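Local coordinates for protein CCMAN5 (Cellulosimicrobium cellulans, PDB 2XSG) that hydrolyses alpha-mannosides as a calcium-binding family 92 glycosidase, and probably trims the glycans of yeast-made lysosomal enzymes so that mannose-6-phosphate is exposed, at residues G334-G337 with A338-A342; F424-L427 with D428-Y431; V259-A262 with R263-Q267. One frame throughout, in Å; residues are numbered along the deposited sequence.

Interaction 1: G334-G337 with A338-A342; sequences GVDG and AVHAA
With its CG held between the backbone N and the carbonyl carbon (chi1 59°), Asp336 turns its carboxylate back toward His340, whose CG stands anti to its own carbonyl carbon (chi1 -55°) and sends the imidazole to meet it. The two flat groups come from opposite directions and lie nearly coplanar, 23° apart, the carboxylate facing the ring edge. Beside it, the CA of Gly334 also lies in plane at that edge, where a side chain would run into the ring.

The framework is a beta hairpin whose type I turn, Gly334 to Gly337, ends in a G1 beta bulge. Gly337 N donates to Gly334 O at 2.8 Å, and Gly334 N returns an almost straight bond of 2.9 Å to Ala338 O. Gly337 takes the left-handed conformation in which a CB would be jammed against the preceding carbonyl. Asp336 OD1 accepts from Ala338 N at 3.1 Å in an Asx turn, although the position of OD1 is less certain.

An alanine at His340 would remove the ring, and the carboxylate of Asp336 would probably be freer to turn, steadied within the hairpin mainly by Ala338 N, while Tyr332 is likely to lose its aromatic neighbour.

The hairpin pairs strands 331-333 and 339-341 at the surface; His340 also meets the ring of Tyr332, while Val335 anchors the turn on Leu381 and Asp384 of helix 368-387.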
# COMPACT_ATOMS: atom_id res chain seq x y z
N GLY A 334 12.71 -17.49 -6.21
CA GLY A 334 13.44 -16.36 -6.75
C GLY A 334 13.02 -16.08 -8.17
O GLY A 334 12.43 -16.95 -8.83
N VAL A 335 13.31 -14.88 -8.65
CA VAL A 335 13.06 -14.52 -10.05
C VAL A 335 13.81 -15.41 -11.05
O VAL A 335 13.49 -15.41 -12.23
CB VAL A 335 13.36 -13.01 -10.34
CG1 VAL A 335 12.31 -12.13 -9.70
CG2 VAL A 335 14.75 -12.62 -9.85
N ASP A 336 14.79 -16.18 -10.57
CA ASP A 336 15.44 -17.20 -11.42
C ASP A 336 14.55 -18.44 -11.61
O ASP A 336 14.83 -19.30 -12.46
CB ASP A 336 16.83 -17.58 -10.90
CG ASP A 336 16.82 -18.13 -9.48
OD1 ASP A 336 15.74 -18.17 -8.83
OD2 ASP A 336 17.91 -18.51 -9.00
N GLY A 337 13.48 -18.54 -10.83
CA GLY A 337 12.53 -19.63 -11.00
C GLY A 337 12.86 -20.80 -10.09
O GLY A 337 12.22 -21.85 -10.15
N ALA A 338 13.86 -20.60 -9.24
CA ALA A 338 14.32 -21.65 -8.35
C ALA A 338 14.01 -21.36 -6.88
O ALA A 338 13.71 -20.22 -6.50
CB ALA A 338 15.82 -21.89 -8.54
N VAL A 339 14.09 -22.40 -6.07
CA VAL A 339 13.79 -22.32 -4.65
C VAL A 339 15.06 -21.93 -3.89
O VAL A 339 16.14 -22.47 -4.17
CB VAL A 339 13.25 -23.65 -4.14
CG1 VAL A 339 12.91 -23.57 -2.66
CG2 VAL A 339 12.02 -24.07 -4.95
N HIS A 340 14.93 -21.00 -2.95
CA HIS A 340 16.07 -20.52 -2.15
C HIS A 340 15.70 -20.42 -0.68
O HIS A 340 14.53 -20.30 -0.35
CB HIS A 340 16.55 -19.14 -2.62
CG HIS A 340 16.89 -19.09 -4.07
ND1 HIS A 340 16.07 -18.49 -5.01
CD2 HIS A 340 17.95 -19.59 -4.76
CE1 HIS A 340 16.62 -18.62 -6.21
NE2 HIS A 340 17.75 -19.29 -6.08
N ALA A 341 16.72 -20.46 0.18
CA ALA A 341 16.51 -20.28 1.61
C ALA A 341 16.38 -18.79 1.96
O ALA A 341 17.14 -17.95 1.47
CB ALA A 341 17.65 -20.92 2.40
N ALA A 342 15.40 -18.45 2.78
CA ALA A 342 15.37 -17.13 3.41
C ALA A 342 15.96 -17.40 4.78
O ALA A 342 15.23 -17.66 5.73
CB ALA A 342 13.96 -16.62 3.51

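Interaction 2: F424-L427 with D428-Y431; sequences FDRL and DEAY
The guanidinium of Arg426 receives Glu429 OE1 at its edge, in its own plane, while the carboxylate is turned 54° from that plane. This is a weak salt bridge, NH1 of Arg426 standing 3.4 Å from OE1 of Glu429. The stronger partner of the arginine is Asp384, which takes NH2, and Tyr380 adds a cation-pi contact.

Arg426 serves two purposes at once: it is the third residue of a type II turn running from Phe424 to Leu427, with a positive phi (72°), and it is the N-cap of the helix that follows. Its carbonyl O accepts from Ala430 N at 3.0 Å and only weakly from Glu429 N, and the next bond of the first turn joins Tyr431 N to Leu427 O, also at 3.0 Å. Asp428 OD1 takes the amide of the residue after it, a weak bond to Glu429 N at 2.8 Å. Two acidic side chains in this first turn probably suit the positive end of the helix dipole.

The turn leads from helix 409-418 into helix 427-438. Ala430 rests on Val379 of helix 368-387, while on helix 455-474 Leu427 and Tyr431 pack against Ile471, within the helical catalytic domain of the six-hairpin clan.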
# COMPACT_ATOMS: atom_id res chain seq x y z
N PHE A 424 23.21 -6.53 5.91
CA PHE A 424 22.27 -6.91 4.85
C PHE A 424 22.98 -7.83 3.88
O PHE A 424 23.74 -7.38 3.01
CB PHE A 424 21.68 -5.69 4.13
CG PHE A 424 20.56 -4.99 4.90
CD1 PHE A 424 19.36 -5.65 5.18
CD2 PHE A 424 20.71 -3.67 5.32
CE1 PHE A 424 18.33 -5.00 5.88
CE2 PHE A 424 19.69 -3.01 6.00
CZ PHE A 424 18.50 -3.67 6.29
N ASP A 425 22.73 -9.12 4.05
CA ASP A 425 23.35 -10.14 3.23
C ASP A 425 23.03 -9.90 1.75
O ASP A 425 21.89 -9.59 1.40
CB ASP A 425 22.90 -11.53 3.69
CG ASP A 425 23.57 -12.66 2.92
OD1 ASP A 425 24.83 -12.63 2.77
OD2 ASP A 425 22.84 -13.58 2.45
N ARG A 426 24.07 -10.03 0.91
CA ARG A 426 23.98 -9.94 -0.56
C ARG A 426 23.75 -8.52 -1.10
O ARG A 426 23.31 -8.36 -2.24
CB ARG A 426 22.93 -10.91 -1.13
CG ARG A 426 23.28 -12.37 -0.90
CD ARG A 426 22.87 -13.18 -2.12
NE ARG A 426 21.45 -13.45 -2.11
CZ ARG A 426 20.72 -13.72 -3.19
NH1 ARG A 426 21.24 -13.74 -4.43
NH2 ARG A 426 19.43 -13.96 -3.01
N LEU A 427 24.05 -7.51 -0.30
CA LEU A 427 23.94 -6.12 -0.77
C LEU A 427 24.91 -5.86 -1.92
O LEU A 427 24.56 -5.20 -2.90
CB LEU A 427 24.15 -5.13 0.37
CG LEU A 427 24.06 -3.62 0.08
CD1 LEU A 427 22.65 -3.22 -0.35
CD2 LEU A 427 24.52 -2.82 1.32
N ASP A 428 26.12 -6.42 -1.84
CA ASP A 428 27.09 -6.28 -2.94
C ASP A 428 26.53 -6.78 -4.28
O ASP A 428 26.79 -6.18 -5.31
CB ASP A 428 28.46 -6.92 -2.61
CG ASP A 428 28.37 -8.42 -2.30
OD1 ASP A 428 27.26 -8.99 -2.22
OD2 ASP A 428 29.44 -9.04 -2.11
N GLU A 429 25.75 -7.87 -4.24
CA GLU A 429 25.08 -8.41 -5.44
C GLU A 429 23.90 -7.56 -5.90
O GLU A 429 23.67 -7.40 -7.11
CB GLU A 429 24.53 -9.81 -5.19
CG GLU A 429 25.52 -10.92 -5.20
CD GLU A 429 24.83 -12.24 -4.97
OE1 GLU A 429 24.09 -12.70 -5.89
OE2 GLU A 429 25.01 -12.81 -3.87
N ALA A 430 23.11 -7.06 -4.94
CA ALA A 430 21.98 -6.21 -5.25
C ALA A 430 22.42 -4.94 -5.99
O ALA A 430 21.76 -4.50 -6.93
CB ALA A 430 21.21 -5.85 -3.96
N TYR A 431 23.55 -4.36 -5.57
CA TYR A 431 24.00 -3.05 -6.08
C TYR A 431 24.03 -2.86 -7.62
O TYR A 431 23.42 -1.92 -8.12
CB TYR A 431 25.33 -2.65 -5.42
CG TYR A 431 25.81 -1.27 -5.80
CD1 TYR A 431 25.26 -0.14 -5.20
CD2 TYR A 431 26.82 -1.09 -6.75
CE1 TYR A 431 25.67 1.13 -5.55
CE2 TYR A 431 27.25 0.18 -7.10
CZ TYR A 431 26.66 1.29 -6.49
OH TYR A 431 27.08 2.55 -6.82

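Interaction 3: V259-A262 with R263-Q267; sequences VEQA and RIDQQ
Four successive i to i+4 backbone bonds, from Arg263 N to Val259 O (3.0 Å) through to Gln266 N to Ala262 O (2.9 Å), set the regular turns of an alpha-helix. The side chains use this spacing for an i to i+3 salt bridge and an i to i+4 amide-carboxylate bond. Helix 259-270 lies on the beta domain formed by the strands that precede it: Ala262 touches Thr205 of strand 198-208 and Ser255 of strand 248-255, and Val259 and Arg263 reach Ser188 of strand 185-195.

Arg263 runs extended from CG to NE (chi3 -179°), which carries its guanidinium back along the helix to the preceding turn. There NH1 meets Glu260 OE1 at 2.9 Å, the oxygen lying in the guanidinium plane although the carboxylate itself is turned 66° away. Val259 CG1 sits over the centre of one guanidinium face, 3.6 Å from CZ of Arg263. Since NE forms a second salt bridge to Glu186, the charge is probably shared between two carboxylates, and the pair of bonds is likely to restrain the group's rotation, with a methyl against its flat side.

One residue further round, Gln261 and Asp265 cross at about a right angle. Thr328 is the stronger partner of Asp265, bonding to the same OD1, and Gln261 NE2 also reaches Ser329 OG, so helix and loop are knitted together by polar groups. Ile264 CG2 flanks the amide, 3.8 Å from Gln261 NE2. That nitrogen donates to Asp265 OD1 at 3.0 Å, approaching from above the carboxylate plane, 47° out of it.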
# COMPACT_ATOMS: atom_id res chain seq x y z
N VAL A 259 3.07 -27.04 -4.97
CA VAL A 259 1.86 -27.61 -4.42
C VAL A 259 2.18 -28.36 -3.13
O VAL A 259 1.48 -28.20 -2.12
CB VAL A 259 1.16 -28.53 -5.45
CG1 VAL A 259 0.36 -29.64 -4.73
CG2 VAL A 259 0.23 -27.69 -6.36
N GLU A 260 3.25 -29.15 -3.14
CA GLU A 260 3.57 -29.92 -1.97
C GLU A 260 4.00 -29.02 -0.82
O GLU A 260 3.64 -29.27 0.33
CB GLU A 260 4.59 -31.04 -2.26
CG GLU A 260 4.78 -32.02 -1.07
CD GLU A 260 3.57 -32.94 -0.77
OE1 GLU A 260 2.84 -33.36 -1.70
OE2 GLU A 260 3.36 -33.25 0.42
N GLN A 261 4.72 -27.94 -1.12
CA GLN A 261 5.01 -26.96 -0.08
C GLN A 261 3.71 -26.35 0.50
O GLN A 261 3.61 -26.16 1.71
CB GLN A 261 5.97 -25.87 -0.57
CG GLN A 261 6.41 -24.92 0.54
CD GLN A 261 7.23 -25.63 1.62
OE1 GLN A 261 8.34 -26.08 1.35
NE2 GLN A 261 6.69 -25.73 2.83
N ALA A 262 2.72 -26.08 -0.36
CA ALA A 262 1.42 -25.57 0.10
C ALA A 262 0.72 -26.55 1.06
O ALA A 262 0.13 -26.15 2.05
CB ALA A 262 0.53 -25.22 -1.08
N ARG A 263 0.81 -27.85 0.75
CA ARG A 263 0.29 -28.92 1.62
C ARG A 263 0.95 -28.96 2.99
O ARG A 263 0.28 -29.07 4.02
CB ARG A 263 0.45 -30.26 0.91
CG ARG A 263 -0.57 -30.48 -0.20
CD ARG A 263 -0.15 -31.66 -1.05
NE ARG A 263 -1.07 -31.93 -2.15
CZ ARG A 263 -0.79 -32.68 -3.21
NH1 ARG A 263 0.42 -33.24 -3.33
NH2 ARG A 263 -1.71 -32.87 -4.15
N ILE A 264 2.28 -28.86 3.00
CA ILE A 264 3.03 -28.78 4.24
C ILE A 264 2.63 -27.52 5.02
O ILE A 264 2.31 -27.60 6.21
CB ILE A 264 4.53 -28.78 3.95
CG1 ILE A 264 4.95 -30.16 3.44
CG2 ILE A 264 5.35 -28.32 5.20
CD1 ILE A 264 6.30 -30.15 2.75
N ASP A 265 2.63 -26.37 4.34
CA ASP A 265 2.21 -25.11 4.96
C ASP A 265 0.85 -25.26 5.61
O ASP A 265 0.62 -24.75 6.70
CB ASP A 265 2.17 -23.97 3.93
CG ASP A 265 3.54 -23.60 3.38
OD1 ASP A 265 4.58 -23.93 4.03
OD2 ASP A 265 3.60 -22.99 2.29
N GLN A 266 -0.06 -25.94 4.91
CA GLN A 266 -1.41 -26.11 5.40
C GLN A 266 -1.44 -26.93 6.67
O GLN A 266 -2.15 -26.56 7.61
CB GLN A 266 -2.36 -26.71 4.34
CG GLN A 266 -3.81 -26.56 4.77
CD GLN A 266 -4.80 -26.87 3.68
OE1 GLN A 266 -5.29 -25.95 2.98
NE2 GLN A 266 -5.10 -28.15 3.50
N GLN A 267 -0.68 -28.03 6.71
CA GLN A 267 -0.62 -28.86 7.92
C GLN A 267 0.03 -28.10 9.08
O GLN A 267 -0.42 -28.23 10.23
CB GLN A 267 0.04 -30.23 7.68
CG GLN A 267 1.56 -30.26 7.53
CD GLN A 267 2.08 -31.60 6.97
OE1 GLN A 267 1.29 -32.44 6.49
NE2 GLN A 267 3.40 -31.79 7.01

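Overall arrangement
All three interactions are local, yet each takes its chemistry from its place. Interaction 1 is a surface hairpin, held mainly by backbone bonds, with glycines where a side chain would clash; interactions 2 and 3 are partly buried and each hold an arginine-glutamate pair, weak at the helix start in interaction 2 and close within a helix in interaction 3. Helix 368-387 links the first two: both lean on it, and Asp384 touches Val335 of one while pairing with Arg426 of the other. Interaction 3 instead lies against the beta domain. The hairpin stands between them, its centre about 16 Å from that of interaction 2 and about 17 Å from that of interaction 3; the centres of interactions 2 and 3 are about 30 Å apart.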